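Local atomic coordinates of neck and C-terminal motor domain of Kar3 (Candida glabrata, PDB entry 4GKR), a protein that hydrolyses ATP as a kinesin-14 mitotic motor, probably coupling the nucleotide cycle to force on microtubules, and probably pairs with a noncatalytic partner such as Vik1. Residues Ile74-Asp79 with Asn354-Ala359; Tyr153-Glu158 with Cys208-Arg213. All blocks are in the same frame, centred on the assembly; numbering follows the deposited sequence.

Interaction 1 (Ile74-Asp79 with Asn354-Ala359); sequences IPFKFD and NSLRFA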
loop_
_atom_site.group_PDB
_atom_site.type_symbol
_atom_site.label_atom_id
_atom_site.label_comp_id
_atom_site.label_asym_id
_atom_site.label_seq_id
_atom_site.Cartn_x
_atom_site.Cartn_y
_atom_site.Cartn_z
ATOM N N ILE A 74 -1.993 25.900 6.459
ATOM C CA ILE A 74 -2.548 25.132 5.345
ATOM C C ILE A 74 -3.382 23.942 5.834
ATOM O O ILE A 74 -2.867 23.068 6.532
ATOM C CB ILE A 74 -1.441 24.629 4.385
ATOM C CG1 ILE A 74 -0.557 25.780 3.913
ATOM C CG2 ILE A 74 -2.034 23.945 3.163
ATOM C CD1 ILE A 74 0.740 25.905 4.680
ATOM N N PRO A 75 -4.677 23.908 5.460
ATOM C CA PRO A 75 -5.608 22.850 5.881
ATOM C C PRO A 75 -5.584 21.608 4.987
ATOM O O PRO A 75 -5.325 21.716 3.788
ATOM C CB PRO A 75 -6.969 23.541 5.779
ATOM C CG PRO A 75 -6.797 24.528 4.668
ATOM C CD PRO A 75 -5.366 24.983 4.711
ATOM N N PHE A 76 -5.849 20.443 5.582
ATOM C CA PHE A 76 -5.962 19.180 4.856
ATOM C C PHE A 76 -7.036 18.306 5.437
ATOM O O PHE A 76 -7.324 18.396 6.611
ATOM C CB PHE A 76 -4.650 18.428 4.881
ATOM C CG PHE A 76 -3.580 19.109 4.128
ATOM C CD1 PHE A 76 -3.520 18.993 2.755
ATOM C CD2 PHE A 76 -2.666 19.906 4.786
ATOM C CE1 PHE A 76 -2.553 19.651 2.035
ATOM C CE2 PHE A 76 -1.686 20.563 4.084
ATOM C CZ PHE A 76 -1.629 20.432 2.702
ATOM N N LYS A 77 -7.624 17.451 4.611
ATOM C CA LYS A 77 -8.665 16.545 5.074
ATOM C C LYS A 77 -8.440 15.171 4.476
ATOM O O LYS A 77 -8.264 15.030 3.282
ATOM C CB LYS A 77 -10.056 17.094 4.719
ATOM N N PHE A 78 -8.408 14.154 5.316
ATOM C CA PHE A 78 -8.265 12.782 4.837
ATOM C C PHE A 78 -9.344 11.941 5.460
ATOM O O PHE A 78 -10.115 12.448 6.268
ATOM C CB PHE A 78 -6.895 12.253 5.200
ATOM C CG PHE A 78 -5.797 13.063 4.629
ATOM C CD1 PHE A 78 -5.553 13.048 3.258
ATOM C CD2 PHE A 78 -5.033 13.876 5.433
ATOM C CE1 PHE A 78 -4.539 13.818 2.701
ATOM C CE2 PHE A 78 -4.019 14.651 4.893
ATOM C CZ PHE A 78 -3.762 14.614 3.526
ATOM N N ASP A 79 -9.408 10.669 5.094
ATOM C CA ASP A 79 -10.445 9.779 5.633
ATOM C C ASP A 79 -10.207 9.374 7.107
ATOM O O ASP A 79 -11.164 9.069 7.839
ATOM C CB ASP A 79 -10.671 8.576 4.710
ATOM C CG ASP A 79 -11.170 8.996 3.331
ATOM O OD1 ASP A 79 -12.362 9.363 3.231
ATOM O OD2 ASP A 79 -10.378 8.981 2.351
ATOM N N ASN A 354 4.356 18.653 0.205
ATOM C CA ASN A 354 4.189 18.005 -1.105
ATOM C C ASN A 354 3.446 16.700 -0.963
ATOM O O ASN A 354 2.482 16.459 -1.673
ATOM C CB ASN A 354 5.517 17.783 -1.814
ATOM C CG ASN A 354 6.362 19.032 -1.855
ATOM O OD1 ASN A 354 7.555 18.980 -1.569
ATOM N ND2 ASN A 354 5.747 20.174 -2.170
ATOM N N SER A 355 3.865 15.886 -0.006
ATOM C CA SER A 355 3.168 14.649 0.293
ATOM C C SER A 355 1.683 14.847 0.542
ATOM O O SER A 355 0.870 14.132 -0.029
ATOM C CB SER A 355 3.810 13.947 1.473
ATOM O OG SER A 355 5.047 13.400 1.093
ATOM N N LEU A 356 1.327 15.824 1.370
ATOM C CA LEU A 356 -0.091 16.075 1.665
ATOM C C LEU A 356 -0.887 16.589 0.471
ATOM O O LEU A 356 -2.010 16.149 0.235
ATOM C CB LEU A 356 -0.273 16.991 2.880
ATOM C CG LEU A 356 0.327 16.511 4.204
ATOM C CD1 LEU A 356 -0.281 17.329 5.317
ATOM C CD2 LEU A 356 0.111 15.029 4.480
ATOM N N ARG A 357 -0.301 17.509 -0.284
ATOM C CA ARG A 357 -0.948 18.027 -1.487
ATOM C C ARG A 357 -1.137 16.931 -2.532
ATOM O O ARG A 357 -2.169 16.887 -3.217
ATOM C CB ARG A 357 -0.169 19.197 -2.061
ATOM C CG ARG A 357 -0.220 20.419 -1.164
ATOM C CD ARG A 357 0.901 21.391 -1.483
ATOM N NE ARG A 357 0.469 22.445 -2.386
ATOM C CZ ARG A 357 0.032 23.642 -2.002
ATOM N NH1 ARG A 357 -0.035 23.962 -0.706
ATOM N NH2 ARG A 357 -0.338 24.527 -2.929
ATOM N N PHE A 358 -0.161 16.036 -2.641
ATOM C CA PHE A 358 -0.320 14.905 -3.520
ATOM C C PHE A 358 -1.490 14.038 -3.055
ATOM O O PHE A 358 -2.427 13.807 -3.806
ATOM C CB PHE A 358 0.965 14.090 -3.600
ATOM C CG PHE A 358 0.853 12.852 -4.459
ATOM C CD1 PHE A 358 1.086 12.916 -5.846
ATOM C CD2 PHE A 358 0.533 11.619 -3.888
ATOM C CE1 PHE A 358 1.005 11.769 -6.634
ATOM C CE2 PHE A 358 0.439 10.475 -4.674
ATOM C CZ PHE A 358 0.675 10.548 -6.046
ATOM N N ALA A 359 -1.433 13.565 -1.818
ATOM C CA ALA A 359 -2.513 12.764 -1.243
ATOM C C ALA A 359 -3.899 13.383 -1.417
ATOM O O ALA A 359 -4.876 12.645 -1.513
ATOM C CB ALA A 359 -2.255 12.526 0.228
#
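Leu356 reaches between the rings of Phe76 and Phe78, and its two branches divide the work. Its CB sits over one face of the Phe76 ring, 3.7 Å from the centroid and 14° off the ring normal, a CH-pi contact. Leu356 CD1 lies over the same ring, 3.6 Å from Phe76 CD2, while the other branch, CD2, turns to Phe78 and comes 4.0 Å from its CZ. Leucine and phenylalanine side chains cross at about a right angle in both pairs. Further along, Ala359 CB meets Phe78 CE1 at 3.6 Å. Arg357, an exposed residue, packs the aliphatic start of its chain against Phe76, with CG 4.0 Å from Phe76 CE1, and the chain then bends at chi3 (96°), carrying the guanidinium toward Ile74. No hydrogen bond joins the segments. Phe76 and Phe78, two apart on one strand, face the helix together, and the same first torsion, CG beside the backbone N, turns both rings alike. Backbone bonds to Met64 and Gln62 anchor these residues in the small antiparallel sheet. Helix 349-363 thus bridges two sheets of the motor domain: Leu356 also touches Met64 and Ile66 of strand 62-67, and, with Ala359, Val340 of the central-sheet strand 335-342.

Interaction 2 (Tyr153-Glu158 with Cys208-Arg213); sequences YKVSCE and CVLDSR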
loop_
_atom_site.group_PDB
_atom_site.type_symbol
_atom_site.label_atom_id
_atom_site.label_comp_id
_atom_site.label_asym_id
_atom_site.label_seq_id
_atom_site.Cartn_x
_atom_site.Cartn_y
_atom_site.Cartn_z
ATOM N N TYR A 153 -8.911 -23.097 0.163
ATOM C CA TYR A 153 -8.264 -21.922 -0.372
ATOM C C TYR A 153 -6.800 -22.213 -0.671
ATOM O O TYR A 153 -6.143 -22.886 0.112
ATOM C CB TYR A 153 -8.400 -20.772 0.636
ATOM C CG TYR A 153 -9.599 -19.885 0.400
ATOM C CD1 TYR A 153 -9.573 -18.921 -0.605
ATOM C CD2 TYR A 153 -10.748 -19.987 1.182
ATOM C CE1 TYR A 153 -10.661 -18.095 -0.847
ATOM C CE2 TYR A 153 -11.853 -19.163 0.954
ATOM C CZ TYR A 153 -11.804 -18.213 -0.071
ATOM O OH TYR A 153 -12.880 -17.358 -0.342
ATOM N N LYS A 154 -6.309 -21.736 -1.815
ATOM C CA LYS A 154 -4.873 -21.711 -2.110
ATOM C C LYS A 154 -4.373 -20.272 -2.000
ATOM O O LYS A 154 -4.972 -19.346 -2.558
ATOM C CB LYS A 154 -4.570 -22.269 -3.504
ATOM C CG LYS A 154 -3.275 -23.065 -3.592
ATOM N N VAL A 155 -3.293 -20.099 -1.244
ATOM C CA VAL A 155 -2.658 -18.810 -1.073
ATOM C C VAL A 155 -1.272 -18.885 -1.682
ATOM O O VAL A 155 -0.450 -19.699 -1.264
ATOM C CB VAL A 155 -2.498 -18.437 0.417
ATOM C CG1 VAL A 155 -1.929 -17.033 0.557
ATOM C CG2 VAL A 155 -3.825 -18.498 1.134
ATOM N N SER A 156 -1.005 -18.050 -2.672
ATOM C CA SER A 156 0.357 -17.911 -3.159
ATOM C C SER A 156 0.767 -16.452 -3.172
ATOM O O SER A 156 -0.073 -15.555 -3.093
ATOM C CB SER A 156 0.524 -18.536 -4.541
ATOM O OG SER A 156 -0.575 -18.223 -5.370
ATOM N N CYS A 157 2.067 -16.213 -3.237
ATOM C CA CYS A 157 2.552 -14.856 -3.280
ATOM C C CYS A 157 3.799 -14.696 -4.130
ATOM O O CYS A 157 4.480 -15.662 -4.458
ATOM C CB CYS A 157 2.801 -14.340 -1.868
ATOM S SG CYS A 157 4.339 -14.955 -1.153
ATOM N N GLU A 158 4.060 -13.444 -4.473
ATOM C CA GLU A 158 5.226 -13.018 -5.198
ATOM C C GLU A 158 5.674 -11.730 -4.552
ATOM O O GLU A 158 4.857 -10.962 -4.042
ATOM C CB GLU A 158 4.891 -12.779 -6.669
ATOM C CG GLU A 158 4.701 -14.051 -7.469
ATOM C CD GLU A 158 3.449 -14.041 -8.340
ATOM O OE1 GLU A 158 2.810 -12.965 -8.487
ATOM O OE2 GLU A 158 3.100 -15.123 -8.885
ATOM N N CYS A 208 5.819 -18.377 -4.556
ATOM C CA CYS A 208 5.879 -19.184 -3.377
ATOM C C CYS A 208 4.455 -19.527 -2.911
ATOM O O CYS A 208 3.630 -18.633 -2.706
ATOM C CB CYS A 208 6.647 -18.408 -2.322
ATOM S SG CYS A 208 6.517 -19.075 -0.659
ATOM N N VAL A 209 4.167 -20.823 -2.785
ATOM C CA VAL A 209 2.896 -21.304 -2.234
ATOM C C VAL A 209 2.932 -21.244 -0.702
ATOM O O VAL A 209 3.757 -21.910 -0.075
ATOM C CB VAL A 209 2.594 -22.753 -2.675
ATOM C CG1 VAL A 209 1.440 -23.329 -1.868
ATOM C CG2 VAL A 209 2.294 -22.819 -4.168
ATOM N N LEU A 210 2.047 -20.444 -0.108
ATOM C CA LEU A 210 1.949 -20.337 1.359
ATOM C C LEU A 210 1.101 -21.476 1.942
ATOM O O LEU A 210 -0.126 -21.382 2.046
ATOM C CB LEU A 210 1.441 -18.954 1.777
ATOM C CG LEU A 210 2.309 -17.777 1.302
ATOM C CD1 LEU A 210 1.668 -16.441 1.631
ATOM C CD2 LEU A 210 3.716 -17.818 1.878
ATOM N N ASP A 211 1.778 -22.566 2.292
ATOM C CA ASP A 211 1.117 -23.806 2.675
ATOM C C ASP A 211 0.777 -23.823 4.158
ATOM O O ASP A 211 -0.160 -24.506 4.572
ATOM C CB ASP A 211 2.000 -25.011 2.324
ATOM N N SER A 212 1.541 -23.067 4.946
ATOM C CA SER A 212 1.455 -23.123 6.402
ATOM C C SER A 212 1.946 -21.839 7.068
ATOM O O SER A 212 2.615 -21.012 6.436
ATOM C CB SER A 212 2.252 -24.331 6.935
ATOM O OG SER A 212 3.658 -24.136 6.854
ATOM N N ARG A 213 1.614 -21.681 8.349
ATOM C CA ARG A 213 2.149 -20.581 9.154
ATOM C C ARG A 213 3.671 -20.713 9.327
ATOM O O ARG A 213 4.378 -19.709 9.410
ATOM C CB ARG A 213 1.405 -20.454 10.496
ATOM C CG ARG A 213 0.060 -19.739 10.362
ATOM C CD ARG A 213 -0.655 -19.531 11.690
ATOM N NE ARG A 213 -2.015 -18.995 11.512
ATOM C CZ ARG A 213 -3.111 -19.732 11.286
ATOM N NH1 ARG A 213 -3.041 -21.055 11.197
ATOM N NH2 ARG A 213 -4.295 -19.148 11.141
#
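Val155 turns CG1 anti to its own nitrogen (chi1 -176°), to the side where Leu210 CD1 meets it at 3.8 Å, with the two side chains crossing at a slant. Cys157 places SG between its backbone N and carbonyl carbon (chi1 78°), which brings the sulfur to 4.1 Å from that same CD1 methyl. Leu210 CD1 therefore touches two alternate residues of the strand on one side. Cys208 CB lies on this side as well, 4.3 Å from Cys157 SG.

The backbones pair as a short antiparallel ladder on strand 152-163, one of the long strands of the kinesin motor domain's mixed sheet. Cys157 and Cys208 form a hydrogen-bonded pair: Cys157 N gives to Cys208 O at 2.9 Å, the straightest of the bonds here at 159°, and Cys208 N returns one to Cys157 O at 3.0 Å. Ser156 and Val209 make the adjoining non-hydrogen-bonded pair, with side chains on the other face. A third bond runs from Leu210 N to Val155 O at 2.9 Å; it and the bond from Cys208 N are both less straight than that from Cys157 N.

On the far edge, strand 152-163 bonds to strand 242-252 through Ser156 and His248. Past Leu210 the chain leaves the sheet; Ser212 N-caps helix 213-222, its OG accepting from Thr215 N, while Val216 of that helix packs on Leu210.

Interaction 1 joins a helix to a strand, whereas interaction 2 lays one strand beside another. The first has no hydrogen bond across it and rests chiefly on aromatic and aliphatic packing; the second combines three backbone hydrogen bonds with a small patch of aliphatic and sulfur contacts. Each is partly buried, with three buried residues among the six that touch and one exposed: Arg357 in interaction 1, Val209 in interaction 2. They share no element and lie on opposite sides of the chain's centre, their centres 37 Å apart and their nearest atoms about 22 Å. Along the sequence, interaction 2 is nested inside the long loop closed by interaction 1, whose helix returns near the chain's end to a strand in the first quarter of the chain.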